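Local structure of conserved exported protein (Bacteroides fragilis, 3CLW) at residues 465-468 / 472-475; 400-405 / 491-496; 338-343 / 422-427; 322-325 / 329-332. The protein is of unknown function but probably hydrolyses O-glycosidic bonds, as a glycoside hydrolase. All coordinates share one frame; numbering follows the deposited sequence.

Contact 1: 465-468 / 472-475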
loop_
_atom_site.group_PDB
_atom_site.type_symbol
_atom_site.label_atom_id
_atom_site.label_comp_id
_atom_site.label_asym_id
_atom_site.label_seq_id
_atom_site.Cartn_x
_atom_site.Cartn_y
_atom_site.Cartn_z
ATOM N N TYR A 465 3.492 -21.490 8.990
ATOM C CA TYR A 465 3.395 -20.282 9.815
ATOM C C TYR A 465 1.941 -19.868 9.860
ATOM O O TYR A 465 1.292 -19.768 8.818
ATOM C CB TYR A 465 4.258 -19.186 9.221
ATOM C CG TYR A 465 5.695 -19.589 9.034
ATOM C CD1 TYR A 465 6.652 -19.330 10.032
ATOM C CD2 TYR A 465 6.119 -20.235 7.866
ATOM C CE1 TYR A 465 8.002 -19.706 9.849
ATOM C CE2 TYR A 465 7.456 -20.601 7.681
ATOM C CZ TYR A 465 8.385 -20.350 8.676
ATOM O OH TYR A 465 9.715 -20.711 8.496
ATOM N N LEU A 466 1.428 -19.625 11.062
ATOM C CA LEU A 466 -0.010 -19.574 11.310
ATOM C C LEU A 466 -0.449 -18.369 12.141
ATOM O O LEU A 466 0.132 -18.103 13.209
ATOM C CB LEU A 466 -0.423 -20.857 12.031
ATOM C CG LEU A 466 -1.871 -21.321 12.093
ATOM C CD1 LEU A 466 -2.406 -21.513 10.692
ATOM C CD2 LEU A 466 -1.956 -22.633 12.843
ATOM N N THR A 467 -1.459 -17.655 11.617
ATOM C CA THR A 467 -2.126 -16.536 12.289
ATOM C C THR A 467 -3.603 -16.875 12.574
ATOM O O THR A 467 -4.375 -17.200 11.678
ATOM C CB THR A 467 -2.050 -15.229 11.453
ATOM O OG1 THR A 467 -0.688 -14.912 11.182
ATOM C CG2 THR A 467 -2.680 -14.051 12.208
ATOM N N THR A 468 -3.974 -16.817 13.844
ATOM C CA THR A 468 -5.334 -17.076 14.260
ATOM C C THR A 468 -5.721 -16.048 15.319
ATOM O O THR A 468 -4.967 -15.094 15.595
ATOM C CB THR A 468 -5.474 -18.478 14.902
ATOM O OG1 THR A 468 -4.712 -18.509 16.113
ATOM C CG2 THR A 468 -4.993 -19.556 13.973
ATOM N N ASN A 472 0.101 -14.999 16.448
ATOM C CA ASN A 472 0.665 -13.989 15.557
ATOM C C ASN A 472 1.736 -14.634 14.683
ATOM O O ASN A 472 2.892 -14.688 15.065
ATOM C CB ASN A 472 1.290 -12.838 16.342
ATOM C CG ASN A 472 0.269 -12.076 17.235
ATOM O OD1 ASN A 472 -0.947 -12.068 16.994
ATOM N ND2 ASN A 472 0.792 -11.428 18.272
ATOM N N LEU A 473 1.352 -15.130 13.514
ATOM C CA LEU A 473 2.308 -15.755 12.580
ATOM C C LEU A 473 3.321 -16.641 13.310
ATOM O O LEU A 473 4.528 -16.399 13.306
ATOM C CB LEU A 473 2.982 -14.709 11.675
ATOM C CG LEU A 473 3.603 -15.233 10.370
ATOM C CD1 LEU A 473 2.573 -15.961 9.496
ATOM C CD2 LEU A 473 4.216 -14.093 9.599
ATOM N N ARG A 474 2.794 -17.673 13.948
ATOM C CA ARG A 474 3.587 -18.584 14.769
ATOM C C ARG A 474 4.123 -19.695 13.907
ATOM O O ARG A 474 3.388 -20.275 13.112
ATOM C CB ARG A 474 2.719 -19.216 15.854
ATOM C CG ARG A 474 2.268 -18.290 16.935
ATOM C CD ARG A 474 3.392 -17.953 17.889
ATOM N NE ARG A 474 4.007 -16.695 17.488
ATOM C CZ ARG A 474 4.941 -16.060 18.188
ATOM N NH1 ARG A 474 5.432 -14.919 17.720
ATOM N NH2 ARG A 474 5.375 -16.558 19.361
ATOM N N TYR A 475 5.398 -20.007 14.074
ATOM C CA TYR A 475 5.989 -21.098 13.340
ATOM C C TYR A 475 5.479 -22.441 13.894
ATOM O O TYR A 475 5.521 -22.674 15.110
ATOM C CB TYR A 475 7.517 -21.011 13.379
ATOM C CG TYR A 475 8.216 -22.219 12.786
ATOM C CD1 TYR A 475 7.944 -22.625 11.481
ATOM C CD2 TYR A 475 9.147 -22.949 13.530
ATOM C CE1 TYR A 475 8.573 -23.713 10.925
ATOM C CE2 TYR A 475 9.788 -24.059 12.976
ATOM C CZ TYR A 475 9.494 -24.436 11.671
ATOM O OH TYR A 475 10.113 -25.530 11.082
#
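Tyr465 meets Tyr475 on one face of an antiparallel hairpin, and the end of Leu473 comes back to its CB. CE1 of Tyr465 lies 3.3 Å from CD1 of Tyr475, which sits over a face of the Tyr465 ring; the two ring planes are turned 36° against each other. With chi1 at -56°, CG of Tyr465 lies beside its own backbone N, and the ring extends past CB of Tyr475. CB of Tyr465 touches CD1 of Leu473 at 3.6 Å. Between these side chains the backbones join at Leu466 and Arg474, a hydrogen-bonded pair: Leu466 N gives to Arg474 O at 2.9 Å, and Arg474 N to Leu466 O at 2.8 Å. Leu473 also faces Leu466, so strand 474-480 starts with a G1 beta bulge, whose Leu473 has a left-handed backbone. The extra residue turns Leu473 N to the side chain of Thr467, where OG1 accepts a weak bond of 3.1 Å, bent to 132° at the hydrogen. The same hydroxyl is also hydrogen-bonded to Asn398 ND2. Leu473 reaches Ala397 and Asn398 of helix 391-400, while Tyr465 and Leu473 both touch Pro60 of a loop.

Contact 2: 400-405 / 491-496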
loop_
_atom_site.group_PDB
_atom_site.type_symbol
_atom_site.label_atom_id
_atom_site.label_comp_id
_atom_site.label_asym_id
_atom_site.label_seq_id
_atom_site.Cartn_x
_atom_site.Cartn_y
_atom_site.Cartn_z
ATOM N N SER A 400 3.700 -10.683 3.152
ATOM C CA SER A 400 4.859 -9.818 2.989
ATOM C C SER A 400 6.174 -10.402 3.413
ATOM O O SER A 400 7.185 -10.151 2.755
ATOM C CB SER A 400 4.637 -8.421 3.621
ATOM O OG SER A 400 4.554 -8.445 5.045
ATOM N N PHE A 401 6.187 -11.185 4.490
ATOM C CA PHE A 401 7.465 -11.721 5.059
ATOM C C PHE A 401 8.065 -12.817 4.145
ATOM O O PHE A 401 9.278 -12.972 4.062
ATOM C CB PHE A 401 7.225 -12.249 6.511
ATOM C CG PHE A 401 8.474 -12.710 7.244
ATOM C CD1 PHE A 401 9.158 -11.849 8.095
ATOM C CD2 PHE A 401 8.929 -14.022 7.132
ATOM C CE1 PHE A 401 10.311 -12.291 8.835
ATOM C CE2 PHE A 401 10.092 -14.475 7.844
ATOM C CZ PHE A 401 10.773 -13.604 8.691
ATOM N N PHE A 402 7.184 -13.541 3.441
ATOM C CA PHE A 402 7.548 -14.692 2.612
ATOM C C PHE A 402 7.479 -14.459 1.065
ATOM O O PHE A 402 8.217 -15.078 0.287
ATOM C CB PHE A 402 6.653 -15.857 3.017
ATOM C CG PHE A 402 6.838 -16.291 4.451
ATOM C CD1 PHE A 402 7.946 -17.056 4.816
ATOM C CD2 PHE A 402 5.915 -15.917 5.435
ATOM C CE1 PHE A 402 8.127 -17.468 6.134
ATOM C CE2 PHE A 402 6.086 -16.306 6.747
ATOM C CZ PHE A 402 7.206 -17.085 7.105
ATOM N N VAL A 403 6.603 -13.554 0.641
ATOM C CA VAL A 403 6.449 -13.214 -0.783
ATOM C C VAL A 403 7.334 -12.013 -1.148
ATOM O O VAL A 403 6.937 -10.862 -0.994
ATOM C CB VAL A 403 4.944 -12.993 -1.188
ATOM C CG1 VAL A 403 4.815 -12.872 -2.723
ATOM C CG2 VAL A 403 4.074 -14.166 -0.714
ATOM N N ARG A 404 8.537 -12.304 -1.613
ATOM C CA ARG A 404 9.605 -11.299 -1.755
ATOM C C ARG A 404 9.699 -10.699 -3.171
ATOM O O ARG A 404 9.299 -11.348 -4.143
ATOM C CB ARG A 404 10.954 -11.952 -1.421
ATOM C CG ARG A 404 11.101 -12.496 -0.022
ATOM C CD ARG A 404 11.749 -11.447 0.865
ATOM N NE ARG A 404 10.740 -10.828 1.664
ATOM C CZ ARG A 404 10.936 -9.803 2.466
ATOM N NH1 ARG A 404 12.102 -9.179 2.549
ATOM N NH2 ARG A 404 9.897 -9.362 3.138
ATOM N N PRO A 405 10.245 -9.477 -3.294
ATOM C CA PRO A 405 10.396 -8.835 -4.621
ATOM C C PRO A 405 11.027 -9.760 -5.646
ATOM O O PRO A 405 12.049 -10.351 -5.380
ATOM C CB PRO A 405 11.341 -7.657 -4.343
ATOM C CG PRO A 405 11.038 -7.288 -2.924
ATOM C CD PRO A 405 10.714 -8.596 -2.207
ATOM N N VAL A 491 -5.040 -17.696 8.770
ATOM C CA VAL A 491 -4.190 -17.604 7.594
ATOM C C VAL A 491 -2.934 -18.438 7.808
ATOM O O VAL A 491 -2.272 -18.310 8.829
ATOM C CB VAL A 491 -3.795 -16.150 7.276
ATOM C CG1 VAL A 491 -3.192 -16.078 5.886
ATOM C CG2 VAL A 491 -4.997 -15.247 7.376
ATOM N N ALA A 492 -2.619 -19.315 6.867
ATOM C CA ALA A 492 -1.390 -20.139 6.952
ATOM C C ALA A 492 -0.490 -19.825 5.792
ATOM O O ALA A 492 -0.961 -19.697 4.666
ATOM C CB ALA A 492 -1.718 -21.627 6.939
ATOM N N THR A 493 0.796 -19.665 6.071
ATOM C CA THR A 493 1.792 -19.682 5.019
ATOM C C THR A 493 2.564 -20.989 5.091
ATOM O O THR A 493 3.016 -21.382 6.177
ATOM C CB THR A 493 2.724 -18.510 5.117
ATOM O OG1 THR A 493 1.917 -17.338 5.093
ATOM C CG2 THR A 493 3.690 -18.483 3.912
ATOM N N ILE A 494 2.682 -21.637 3.918
ATOM C CA ILE A 494 3.396 -22.888 3.753
ATOM C C ILE A 494 4.569 -22.682 2.807
ATOM O O ILE A 494 4.388 -22.318 1.628
ATOM C CB ILE A 494 2.450 -24.028 3.252
ATOM C CG1 ILE A 494 1.255 -24.229 4.215
ATOM C CG2 ILE A 494 3.225 -25.332 3.070
ATOM C CD1 ILE A 494 -0.063 -23.638 3.724
ATOM N N VAL A 495 5.774 -22.911 3.326
ATOM C CA VAL A 495 7.008 -22.673 2.570
ATOM C C VAL A 495 7.706 -23.980 2.223
ATOM O O VAL A 495 8.069 -24.743 3.118
ATOM C CB VAL A 495 8.013 -21.779 3.361
ATOM C CG1 VAL A 495 9.232 -21.492 2.517
ATOM C CG2 VAL A 495 7.356 -20.486 3.812
ATOM N N VAL A 496 7.945 -24.211 0.933
ATOM C CA VAL A 496 8.510 -25.492 0.467
ATOM C C VAL A 496 9.993 -25.425 0.054
ATOM O O VAL A 496 10.372 -24.538 -0.717
ATOM C CB VAL A 496 7.641 -26.098 -0.646
ATOM C CG1 VAL A 496 8.300 -27.345 -1.240
ATOM C CG2 VAL A 496 6.245 -26.419 -0.086
#
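The ring of Phe402 is met by two methyl groups of strand 490-495, from Thr493 and Val495, both approaching obliquely. On one face of this ring rests Phe401, its predecessor in the chain: CD2 of Phe401 stands 3.5 Å above the plane, over the ring centre, while CD1 of Phe402 lies at the edge of the Phe401 ring. Across the contact, CG2 of Thr493 approaches CD2 of Phe402 at 3.7 Å, and CG2 of Val495 approaches CD1 of Phe402 at 3.6 Å, so the methyls divide the two ortho carbons between them. Thr493 and Val495 project from the strand on the same side, with Ile494 pointing away between them. In Thr493 the methyl is anti to the backbone N and the hydroxyl anti to the carbonyl carbon (chi1 -56°); CG2 thereby faces the ring, and OG1 is hydrogen-bonded to Asn398 O of helix 391-400. The joining is purely apolar, with no hydrogen bond between the segments. Within 400-405, Arg404 NH2 bonds Ser400 O at 2.9 Å, nearly straight at 164°, and also Ala64 O. Phe402 lies buried between the end of helix 391-400 and the strands of the C-terminal beta region: its ring also meets that of Tyr465 in strand 461-467 and touches Val439 in strand 438-444.

Contact 3: 338-343 / 422-427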
loop_
_atom_site.group_PDB
_atom_site.type_symbol
_atom_site.label_atom_id
_atom_site.label_comp_id
_atom_site.label_asym_id
_atom_site.label_seq_id
_atom_site.Cartn_x
_atom_site.Cartn_y
_atom_site.Cartn_z
ATOM N N VAL A 338 -8.855 -8.206 5.830
ATOM C CA VAL A 338 -7.833 -7.543 5.044
ATOM C C VAL A 338 -7.036 -8.570 4.277
ATOM O O VAL A 338 -6.712 -8.338 3.138
ATOM C CB VAL A 338 -6.910 -6.639 5.897
ATOM C CG1 VAL A 338 -5.859 -5.981 5.038
ATOM C CG2 VAL A 338 -7.710 -5.565 6.606
ATOM N N ALA A 339 -6.728 -9.709 4.893
ATOM C CA ALA A 339 -6.065 -10.789 4.162
ATOM C C ALA A 339 -6.863 -11.201 2.903
ATOM O O ALA A 339 -6.295 -11.615 1.925
ATOM C CB ALA A 339 -5.816 -11.972 5.050
ATOM N N ARG A 340 -8.182 -11.091 2.961
ATOM C CA ARG A 340 -9.056 -11.393 1.818
ATOM C C ARG A 340 -8.911 -10.342 0.704
ATOM O O ARG A 340 -8.838 -10.691 -0.482
ATOM C CB ARG A 340 -10.522 -11.472 2.279
ATOM C CG ARG A 340 -11.508 -11.635 1.104
ATOM C CD ARG A 340 -12.888 -12.054 1.567
ATOM N NE ARG A 340 -13.564 -10.957 2.241
ATOM C CZ ARG A 340 -14.838 -11.009 2.601
ATOM N NH1 ARG A 340 -15.556 -12.113 2.358
ATOM N NH2 ARG A 340 -15.402 -9.967 3.192
ATOM N N ILE A 341 -8.842 -9.067 1.086
ATOM C CA ILE A 341 -8.504 -8.043 0.120
ATOM C C ILE A 341 -7.178 -8.376 -0.552
ATOM O O ILE A 341 -7.084 -8.326 -1.790
ATOM C CB ILE A 341 -8.418 -6.633 0.717
ATOM C CG1 ILE A 341 -9.741 -6.231 1.349
ATOM C CG2 ILE A 341 -8.068 -5.625 -0.389
ATOM C CD1 ILE A 341 -9.627 -5.092 2.340
ATOM N N ILE A 342 -6.174 -8.738 0.251
ATOM C CA ILE A 342 -4.860 -9.018 -0.306
ATOM C C ILE A 342 -4.919 -10.155 -1.333
ATOM O O ILE A 342 -4.424 -10.002 -2.471
ATOM C CB ILE A 342 -3.777 -9.297 0.777
ATOM C CG1 ILE A 342 -3.503 -8.022 1.585
ATOM C CG2 ILE A 342 -2.450 -9.810 0.119
ATOM C CD1 ILE A 342 -2.626 -8.206 2.849
ATOM N N HIS A 343 -5.519 -11.277 -0.929
ATOM C CA HIS A 343 -5.596 -12.438 -1.794
ATOM C C HIS A 343 -6.249 -12.131 -3.153
ATOM O O HIS A 343 -5.749 -12.533 -4.193
ATOM C CB HIS A 343 -6.361 -13.549 -1.112
ATOM C CG HIS A 343 -6.691 -14.683 -2.026
ATOM N ND1 HIS A 343 -5.830 -15.733 -2.246
ATOM C CD2 HIS A 343 -7.778 -14.917 -2.795
ATOM C CE1 HIS A 343 -6.379 -16.571 -3.105
ATOM N NE2 HIS A 343 -7.555 -16.092 -3.457
ATOM N N GLU A 422 -17.229 -17.971 -4.266
ATOM C CA GLU A 422 -17.425 -18.957 -3.220
ATOM C C GLU A 422 -16.183 -19.008 -2.375
ATOM O O GLU A 422 -16.264 -19.065 -1.153
ATOM C CB GLU A 422 -17.821 -20.332 -3.788
ATOM C CG GLU A 422 -19.339 -20.427 -4.041
ATOM C CD GLU A 422 -19.788 -21.615 -4.925
ATOM O OE1 GLU A 422 -18.912 -22.423 -5.368
ATOM O OE2 GLU A 422 -21.039 -21.710 -5.166
ATOM N N ALA A 423 -15.029 -18.943 -3.029
ATOM C CA ALA A 423 -13.746 -18.897 -2.332
ATOM C C ALA A 423 -13.686 -17.764 -1.303
ATOM O O ALA A 423 -13.170 -17.960 -0.206
ATOM C CB ALA A 423 -12.621 -18.772 -3.321
ATOM N N ALA A 424 -14.250 -16.604 -1.646
ATOM C CA ALA A 424 -14.231 -15.421 -0.775
ATOM C C ALA A 424 -14.846 -15.624 0.626
ATOM O O ALA A 424 -14.526 -14.881 1.566
ATOM C CB ALA A 424 -14.883 -14.242 -1.471
ATOM N N THR A 425 -15.729 -16.609 0.777
ATOM C CA THR A 425 -16.351 -16.846 2.088
ATOM C C THR A 425 -15.941 -18.185 2.663
ATOM O O THR A 425 -16.405 -18.560 3.739
ATOM C CB THR A 425 -17.918 -16.747 2.061
ATOM O OG1 THR A 425 -18.445 -17.580 1.011
ATOM C CG2 THR A 425 -18.343 -15.320 1.832
ATOM N N SER A 426 -15.091 -18.914 1.948
ATOM C CA SER A 426 -14.602 -20.200 2.440
ATOM C C SER A 426 -13.072 -20.276 2.486
ATOM O O SER A 426 -12.478 -19.990 3.527
ATOM C CB SER A 426 -15.221 -21.375 1.657
ATOM O OG SER A 426 -14.892 -21.348 0.275
ATOM N N LEU A 427 -12.435 -20.641 1.373
ATOM C CA LEU A 427 -11.011 -20.923 1.367
ATOM C C LEU A 427 -10.280 -20.301 0.159
ATOM O O LEU A 427 -10.599 -20.609 -1.009
ATOM C CB LEU A 427 -10.785 -22.428 1.427
ATOM C CG LEU A 427 -9.333 -22.900 1.431
ATOM C CD1 LEU A 427 -8.698 -22.773 2.823
ATOM C CD2 LEU A 427 -9.229 -24.324 0.933
#
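Arg340 and Ala424 mark the closest backbone approach, 7.1 Å between their CA atoms, where the regular helix 338-343 passes a type I beta turn from Ala423 to Ser426. In that turn Ser426 N bonds Ala423 O at 3.0 Å. Glu422 O is held on opposite faces of its carbonyl plane, by Thr425 N and by Ser426 OG, the latter at 3.0 Å. The turn presents Ala424 O to the helix, and Arg340 takes it up: NH1 donates to this oxygen at 3.1 Å, with 159° at the hydrogen. The acceptor lies in the guanidinium plane, but the donor stands above the carbonyl plane, 49° out of it, so no lone pair is addressed directly. The arginine chain runs extended to CD, which lies 3.3 Å from Ala424 O; the bend at chi3 (72°) then brings NH1 round to the same oxygen. CD also packs on CB of Ala424 at 4.2 Å. NH2 forms a salt bridge with Glu321, a partner that probably offsets the charge of this buried arginine. Helix 328-347, an outer helix consistent with the TIM barrel of the family, is thereby joined to the turn leading into strand 427-433: Arg340 touches Met428 in that strand, and elsewhere on the helix, Ala339 and Ile342 pack against helix 391-400.

Contact 4: 322-325 / 329-332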
loop_
_atom_site.group_PDB
_atom_site.type_symbol
_atom_site.label_atom_id
_atom_site.label_comp_id
_atom_site.label_asym_id
_atom_site.label_seq_id
_atom_site.Cartn_x
_atom_site.Cartn_y
_atom_site.Cartn_z
ATOM N N ILE A 322 -16.930 -6.667 10.449
ATOM C CA ILE A 322 -15.820 -5.979 11.109
ATOM C C ILE A 322 -16.244 -4.899 12.107
ATOM O O ILE A 322 -15.395 -4.357 12.827
ATOM C CB ILE A 322 -14.842 -5.329 10.066
ATOM C CG1 ILE A 322 -15.593 -4.367 9.127
ATOM C CG2 ILE A 322 -14.057 -6.397 9.302
ATOM C CD1 ILE A 322 -14.711 -3.401 8.389
ATOM N N THR A 323 -17.536 -4.566 12.131
ATOM C CA THR A 323 -18.057 -3.506 13.008
ATOM C C THR A 323 -18.721 -4.077 14.296
ATOM O O THR A 323 -19.783 -4.706 14.264
ATOM C CB THR A 323 -18.932 -2.528 12.211
ATOM O OG1 THR A 323 -18.109 -1.939 11.200
ATOM C CG2 THR A 323 -19.488 -1.406 13.087
ATOM N N MET A 324 -18.071 -3.818 15.426
ATOM C CA MET A 324 -18.172 -4.661 16.601
ATOM C C MET A 324 -17.441 -3.982 17.741
ATOM O O MET A 324 -16.442 -3.284 17.509
ATOM C CB MET A 324 -17.375 -5.913 16.293
ATOM C CG MET A 324 -17.968 -7.196 16.698
ATOM S SD MET A 324 -17.013 -8.473 15.882
ATOM C CE MET A 324 -17.636 -8.350 14.211
ATOM N N PRO A 325 -17.887 -4.210 18.988
ATOM C CA PRO A 325 -17.015 -3.728 20.059
ATOM C C PRO A 325 -15.675 -4.483 20.018
ATOM O O PRO A 325 -15.604 -5.610 19.494
ATOM C CB PRO A 325 -17.791 -4.056 21.341
ATOM C CG PRO A 325 -19.223 -4.335 20.887
ATOM C CD PRO A 325 -19.110 -4.870 19.495
ATOM N N GLU A 329 -12.104 -11.583 18.977
ATOM C CA GLU A 329 -12.850 -11.995 17.786
ATOM C C GLU A 329 -12.863 -10.859 16.759
ATOM O O GLU A 329 -12.624 -11.073 15.574
ATOM C CB GLU A 329 -14.282 -12.398 18.155
ATOM C CG GLU A 329 -14.414 -13.625 19.108
ATOM C CD GLU A 329 -13.887 -13.408 20.566
ATOM O OE1 GLU A 329 -13.971 -12.282 21.141
ATOM O OE2 GLU A 329 -13.375 -14.402 21.140
ATOM N N ARG A 330 -13.122 -9.635 17.206
ATOM C CA ARG A 330 -13.058 -8.522 16.274
ATOM C C ARG A 330 -11.640 -8.466 15.675
ATOM O O ARG A 330 -11.465 -8.318 14.464
ATOM C CB ARG A 330 -13.432 -7.206 16.942
ATOM C CG ARG A 330 -13.574 -6.065 15.934
ATOM C CD ARG A 330 -12.706 -4.925 16.379
ATOM N NE ARG A 330 -13.499 -3.809 16.802
ATOM C CZ ARG A 330 -13.039 -2.731 17.425
ATOM N NH1 ARG A 330 -13.911 -1.782 17.746
ATOM N NH2 ARG A 330 -11.742 -2.592 17.733
ATOM N N SER A 331 -10.635 -8.643 16.527
ATOM C CA SER A 331 -9.245 -8.517 16.102
ATOM C C SER A 331 -8.849 -9.428 14.937
ATOM O O SER A 331 -8.299 -8.943 13.931
ATOM C CB SER A 331 -8.316 -8.686 17.291
ATOM O OG SER A 331 -8.331 -7.489 18.045
ATOM N N ILE A 332 -9.129 -10.726 15.066
ATOM C CA ILE A 332 -8.887 -11.683 13.983
ATOM C C ILE A 332 -9.836 -11.504 12.758
ATOM O O ILE A 332 -9.488 -11.862 11.631
ATOM C CB ILE A 332 -8.858 -13.150 14.510
ATOM C CG1 ILE A 332 -8.344 -14.136 13.465
ATOM C CG2 ILE A 332 -10.213 -13.593 15.013
ATOM C CD1 ILE A 332 -6.877 -13.924 13.083
#
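Arg330 holds Met324 O with its NE and NH1 together. NE donates to Met324 O at 3.1 Å and NH1 to the same atom at 3.0 Å; both bonds are bent, 141° and 143° at the hydrogen. NH1 comes nearly along the C=O axis, whereas NE stands well above the carbonyl plane. Bends at chi2 and chi3 fold the arginine back so that its NE edge turns to the loop, and the second partner helps fix the rotation of the group: NH2 forms a salt bridge with Glu364, whose other oxygen is bonded to Ser331 OG. Van der Waals contacts complete the fit. C of Pro325 lies over one face of the guanidinium, 4.1 Å from CZ of Arg330. The side chains of Met324 and Arg330 run antiparallel past each other, CB of Met324 meeting CG of Arg330 at 3.8 Å and SD of Met324 meeting CB of Arg330 at 3.9 Å. The loop that follows strand 307-310 is so tied back onto the first turn of helix 328-347; Ile322 packs farther along that helix on Leu334 and Tyr337, while Ser331 and Ile332 touch Lys391 of helix 391-400.

Along the chain, contact 4 closes first, a short local loop running into helix 328-347. The same helix opens contact 3 at 338-343, which closes at 422-427 and joins the helix to the chain entering strand 427-433. Contact 2 opens at 400-405, before contact 3 has closed, and ends at 491-496, so the two cross; it joins the end of helix 391-400 to strand 490-495. Contact 1, a local hairpin, is nested inside the loop of contact 2. Strands 461-467 and 490-495 are neighbours and join contacts 1 and 2. CB of Ala339 lies 4.1 Å from CG2 of Val491, bringing contact 3 against contact 2, and Ile332 packs on Thr468 between contacts 4 and 1.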